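MIP07328p (Drosophila melanogaster, PDB 6FKK) probably acts as a repulsive axon guidance cue, its extracellular sema domain being expected to engage a cell-surface semaphorin receptor. Local coordinates at residues L9-I21 / V436-T448. Sequence-based numbering, arbitrary orientation.
Sequences LQTKQDKVLAHFI and VVISEMQVLPLGT
Gln13 and Gln442 form a single backbone bridge that ties the N-terminal lead of the sema β-propeller to the outer strand, 432-442, of the next-to-last blade. Gln442 uses both backbone polar groups: its N donates to Lys12 O (3.0 Å) and its O accepts from Asp14 N (2.8 Å, N-H...O angle 169°), the pattern of a parallel bridge. The side chain of Gln13 leaves away from the strand, but its bend at chi2 (86°) brings the amide back across the Gln442 carbonyl. There NE2 makes a weak bond to Val443 O (2.8 Å), while OE1 lies 3.6 Å from Gln442 CG; the two glutamine amide planes are 47° apart. One residue before the bridge in both segments, the bent tip of Lys12 crosses Met441, with NZ near CG, SD and CE. Asp14, the residue after Gln13, turns its carboxylate to Met441, Asp14 CG lying 3.7 Å from Met441 SD. It also lies alongside Val443, with Asp14 CB 4.0 Å from Val443 CG2. His477 touches both Asp14 and Met441, while Val473 of strand 469-474 touches Asp14 and Val443. After the bridge, the lead continues into strand 18-21, which pairs antiparallel with 469-474, so that N-terminal and later strands together complete the last blade, the closure by which sema propellers are held shut. Lys414 connects the two segments by hydrogen bonds to Thr11 OG1 and Gln442 OE1, and Asp412 O accepts from Gln442 NE2. Gln442 NE2 also binds Leu444 O (2.9 Å); this acceptor lies in the Gln442 amide plane, whereas NE2 sits above the Leu444 carbonyl plane.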
loop_
_atom_site.group_PDB
_atom_site.type_symbol
_atom_site.label_atom_id
_atom_site.label_comp_id
_atom_site.label_asym_id
_atom_site.label_seq_id
_atom_site.Cartn_x
_atom_site.Cartn_y
_atom_site.Cartn_z
ATOM N N LEU A 9 18.875 -19.169 15.860
ATOM C CA LEU A 9 19.285 -17.770 15.855
ATOM C C LEU A 9 20.177 -17.480 14.650
ATOM O O LEU A 9 21.326 -17.061 14.795
ATOM C CB LEU A 9 20.008 -17.419 17.161
ATOM C CG LEU A 9 20.263 -15.940 17.479
ATOM C CD1 LEU A 9 18.959 -15.159 17.527
ATOM C CD2 LEU A 9 21.028 -15.798 18.787
ATOM N N GLN A 10 19.644 -17.722 13.450
ATOM C CA GLN A 10 20.387 -17.390 12.241
ATOM C C GLN A 10 20.312 -15.898 11.944
ATOM O O GLN A 10 21.287 -15.304 11.472
ATOM C CB GLN A 10 19.861 -18.207 11.058
ATOM C CG GLN A 10 20.680 -18.073 9.777
ATOM C CD GLN A 10 21.980 -18.865 9.805
ATOM O OE1 GLN A 10 22.504 -19.196 10.869
ATOM N NE2 GLN A 10 22.503 -19.179 8.625
ATOM N N THR A 11 19.166 -15.281 12.215
ATOM C CA THR A 11 19.002 -13.837 12.135
ATOM C C THR A 11 18.785 -13.283 13.535
ATOM O O THR A 11 18.075 -13.886 14.348
ATOM C CB THR A 11 17.823 -13.456 11.234
ATOM O OG1 THR A 11 16.627 -14.079 11.720
ATOM C CG2 THR A 11 18.080 -13.902 9.801
ATOM N N LYS A 12 19.401 -12.140 13.816
ATOM C CA LYS A 12 19.311 -11.556 15.147
ATOM C C LYS A 12 17.934 -10.945 15.380
ATOM O O LYS A 12 17.315 -10.394 14.466
ATOM C CB LYS A 12 20.400 -10.501 15.336
ATOM C CG LYS A 12 20.587 -9.576 14.145
ATOM C CD LYS A 12 21.603 -8.487 14.448
ATOM C CE LYS A 12 22.035 -7.768 13.180
ATOM N NZ LYS A 12 20.873 -7.282 12.388
ATOM N N GLN A 13 17.457 -11.051 16.620
ATOM C CA GLN A 13 16.166 -10.493 17.003
ATOM C C GLN A 13 16.314 -9.012 17.332
ATOM O O GLN A 13 17.245 -8.614 18.040
ATOM C CB GLN A 13 15.596 -11.246 18.206
ATOM C CG GLN A 13 14.282 -10.685 18.738
ATOM C CD GLN A 13 13.067 -11.237 18.015
ATOM O OE1 GLN A 13 13.059 -12.389 17.579
ATOM N NE2 GLN A 13 12.031 -10.416 17.888
ATOM N N ASP A 14 15.391 -8.200 16.825
ATOM C CA ASP A 14 15.459 -6.760 17.021
ATOM C C ASP A 14 15.022 -6.388 18.435
ATOM O O ASP A 14 14.232 -7.090 19.073
ATOM C CB ASP A 14 14.590 -6.038 15.988
ATOM C CG ASP A 14 14.970 -4.577 15.820
ATOM O OD1 ASP A 14 15.815 -4.085 16.600
ATOM O OD2 ASP A 14 14.431 -3.921 14.902
ATOM N N LYS A 15 15.552 -5.268 18.922
ATOM C CA LYS A 15 15.269 -4.790 20.276
ATOM C C LYS A 15 13.850 -4.238 20.325
ATOM O O LYS A 15 13.593 -3.111 19.896
ATOM C CB LYS A 15 16.287 -3.730 20.684
ATOM C CG LYS A 15 16.108 -3.195 22.096
ATOM C CD LYS A 15 16.374 -4.271 23.137
ATOM C CE LYS A 15 16.223 -3.722 24.547
ATOM N NZ LYS A 15 16.483 -4.763 25.581
ATOM N N VAL A 16 12.920 -5.032 20.854
ATOM C CA VAL A 16 11.525 -4.612 20.944
ATOM C C VAL A 16 11.392 -3.539 22.015
ATOM O O VAL A 16 11.765 -3.747 23.176
ATOM C CB VAL A 16 10.610 -5.807 21.240
ATOM C CG1 VAL A 16 9.204 -5.330 21.580
ATOM C CG2 VAL A 16 10.582 -6.755 20.053
ATOM N N LEU A 17 10.855 -2.381 21.629
ATOM C CA LEU A 17 10.666 -1.272 22.556
ATOM C C LEU A 17 9.345 -1.380 23.313
ATOM O O LEU A 17 9.323 -1.296 24.545
ATOM C CB LEU A 17 10.740 0.061 21.804
ATOM C CG LEU A 17 12.053 0.364 21.076
ATOM C CD1 LEU A 17 12.025 1.761 20.467
ATOM C CD2 LEU A 17 13.242 0.205 22.013
ATOM N N ALA A 18 8.240 -1.564 22.594
ATOM C CA ALA A 18 6.932 -1.675 23.222
ATOM C C ALA A 18 6.081 -2.651 22.424
ATOM O O ALA A 18 6.376 -2.957 21.267
ATOM C CB ALA A 18 6.240 -0.310 23.325
ATOM N N HIS A 19 5.017 -3.137 23.057
ATOM C CA HIS A 19 4.128 -4.096 22.419
ATOM C C HIS A 19 2.701 -3.857 22.891
ATOM O O HIS A 19 2.468 -3.565 24.067
ATOM C CB HIS A 19 4.558 -5.537 22.718
ATOM C CG HIS A 19 4.580 -5.871 24.177
ATOM N ND1 HIS A 19 3.513 -6.456 24.821
ATOM C CD2 HIS A 19 5.537 -5.692 25.118
ATOM C CE1 HIS A 19 3.813 -6.631 26.096
ATOM N NE2 HIS A 19 5.035 -6.175 26.302
ATOM N N PHE A 20 1.755 -3.975 21.960
ATOM C CA PHE A 20 0.325 -3.871 22.237
ATOM C C PHE A 20 -0.318 -5.169 21.765
ATOM O O PHE A 20 -0.433 -5.403 20.558
ATOM C CB PHE A 20 -0.282 -2.656 21.532
ATOM C CG PHE A 20 -1.764 -2.507 21.739
ATOM C CD1 PHE A 20 -2.256 -1.805 22.826
ATOM C CD2 PHE A 20 -2.664 -3.054 20.838
ATOM C CE1 PHE A 20 -3.618 -1.661 23.018
ATOM C CE2 PHE A 20 -4.026 -2.914 21.024
ATOM C CZ PHE A 20 -4.504 -2.216 22.115
ATOM N N ILE A 21 -0.737 -6.008 22.708
ATOM C CA ILE A 21 -1.103 -7.392 22.428
ATOM C C ILE A 21 -2.609 -7.563 22.570
ATOM O O ILE A 21 -3.198 -7.150 23.575
ATOM C CB ILE A 21 -0.358 -8.368 23.354
ATOM C CG1 ILE A 21 1.150 -8.133 23.280
ATOM C CG2 ILE A 21 -0.690 -9.806 22.993
ATOM C CD1 ILE A 21 1.742 -8.371 21.911
ATOM N N VAL A 436 21.659 -1.314 -1.211
ATOM C CA VAL A 436 22.414 -1.304 0.037
ATOM C C VAL A 436 21.466 -1.766 1.139
ATOM O O VAL A 436 20.626 -1.001 1.613
ATOM C CB VAL A 436 22.998 0.078 0.336
ATOM C CG1 VAL A 436 23.802 0.045 1.630
ATOM C CG2 VAL A 436 23.857 0.557 -0.826
ATOM N N VAL A 437 21.601 -3.025 1.545
ATOM C CA VAL A 437 20.771 -3.576 2.611
ATOM C C VAL A 437 21.323 -3.110 3.950
ATOM O O VAL A 437 22.463 -3.423 4.307
ATOM C CB VAL A 437 20.719 -5.108 2.536
ATOM C CG1 VAL A 437 20.011 -5.672 3.758
ATOM C CG2 VAL A 437 20.022 -5.548 1.260
ATOM N N ILE A 438 20.513 -2.362 4.697
ATOM C CA ILE A 438 20.955 -1.849 5.989
ATOM C C ILE A 438 20.903 -2.941 7.050
ATOM O O ILE A 438 21.896 -3.201 7.741
ATOM C CB ILE A 438 20.111 -0.627 6.393
ATOM C CG1 ILE A 438 20.291 0.496 5.373
ATOM C CG2 ILE A 438 20.488 -0.155 7.787
ATOM C CD1 ILE A 438 19.399 1.686 5.626
ATOM N N SER A 439 19.754 -3.597 7.197
ATOM C CA SER A 439 19.611 -4.652 8.191
ATOM C C SER A 439 18.422 -5.530 7.835
ATOM O O SER A 439 17.480 -5.087 7.174
ATOM C CB SER A 439 19.426 -4.078 9.601
ATOM O OG SER A 439 18.165 -3.445 9.728
ATOM N N GLU A 440 18.480 -6.781 8.289
ATOM C CA GLU A 440 17.346 -7.699 8.218
ATOM C C GLU A 440 17.269 -8.423 9.554
ATOM O O GLU A 440 18.087 -9.304 9.833
ATOM C CB GLU A 440 17.486 -8.693 7.065
ATOM C CG GLU A 440 16.273 -9.602 6.897
ATOM C CD GLU A 440 16.420 -10.590 5.752
ATOM O OE1 GLU A 440 16.977 -11.687 5.974
ATOM O OE2 GLU A 440 15.977 -10.268 4.629
ATOM N N MET A 441 16.297 -8.047 10.381
ATOM C CA MET A 441 16.184 -8.570 11.733
ATOM C C MET A 441 14.817 -9.201 11.949
ATOM O O MET A 441 13.823 -8.805 11.333
ATOM C CB MET A 441 16.407 -7.469 12.775
ATOM C CG MET A 441 17.638 -6.616 12.530
ATOM S SD MET A 441 18.045 -5.611 13.969
ATOM C CE MET A 441 19.275 -4.502 13.286
ATOM N N GLN A 442 14.782 -10.190 12.837
ATOM C CA GLN A 442 13.528 -10.803 13.253
ATOM C C GLN A 442 12.852 -9.896 14.274
ATOM O O GLN A 442 13.448 -9.561 15.303
ATOM C CB GLN A 442 13.784 -12.187 13.841
ATOM C CG GLN A 442 12.525 -12.988 14.111
ATOM C CD GLN A 442 11.890 -13.507 12.840
ATOM O OE1 GLN A 442 12.581 -13.964 11.929
ATOM N NE2 GLN A 442 10.566 -13.437 12.767
ATOM N N VAL A 443 11.617 -9.491 13.991
ATOM C CA VAL A 443 10.853 -8.608 14.863
ATOM C C VAL A 443 9.739 -9.362 15.579
ATOM O O VAL A 443 9.640 -9.325 16.806
ATOM C CB VAL A 443 10.287 -7.406 14.075
ATOM C CG1 VAL A 443 9.306 -6.630 14.937
ATOM C CG2 VAL A 443 11.417 -6.506 13.605
ATOM N N LEU A 444 8.890 -10.042 14.827
ATOM C CA LEU A 444 7.792 -10.817 15.384
ATOM C C LEU A 444 8.246 -12.243 15.652
ATOM O O LEU A 444 9.322 -12.659 15.214
ATOM C CB LEU A 444 6.610 -10.790 14.418
ATOM C CG LEU A 444 5.985 -9.428 14.114
ATOM C CD1 LEU A 444 4.729 -9.598 13.272
ATOM C CD2 LEU A 444 5.678 -8.683 15.400
ATOM N N PRO A 445 7.458 -13.019 16.400
ATOM C CA PRO A 445 7.734 -14.457 16.503
ATOM C C PRO A 445 7.845 -15.091 15.123
ATOM O O PRO A 445 7.154 -14.698 14.182
ATOM C CB PRO A 445 6.527 -14.992 17.280
ATOM C CG PRO A 445 6.122 -13.848 18.137
ATOM C CD PRO A 445 6.388 -12.602 17.326
ATOM N N LEU A 446 8.724 -16.093 15.020
ATOM C CA LEU A 446 9.145 -16.625 13.724
ATOM C C LEU A 446 7.981 -17.051 12.835
ATOM O O LEU A 446 8.148 -17.136 11.613
ATOM C CB LEU A 446 10.093 -17.809 13.935
ATOM C CG LEU A 446 10.875 -18.295 12.711
ATOM C CD1 LEU A 446 11.916 -17.270 12.285
ATOM C CD2 LEU A 446 11.519 -19.644 12.979
ATOM N N GLY A 447 6.809 -17.312 13.402
ATOM C CA GLY A 447 5.686 -17.733 12.589
ATOM C C GLY A 447 4.801 -16.600 12.109
ATOM O O GLY A 447 4.308 -16.625 10.977
ATOM N N THR A 448 4.605 -15.594 12.959
ATOM C CA THR A 448 3.596 -14.577 12.698
ATOM C C THR A 448 3.983 -13.714 11.497
ATOM O O THR A 448 5.139 -13.297 11.373
ATOM C CB THR A 448 3.399 -13.694 13.931
ATOM O OG1 THR A 448 4.673 -13.256 14.414
ATOM C CG2 THR A 448 2.683 -14.466 15.033
#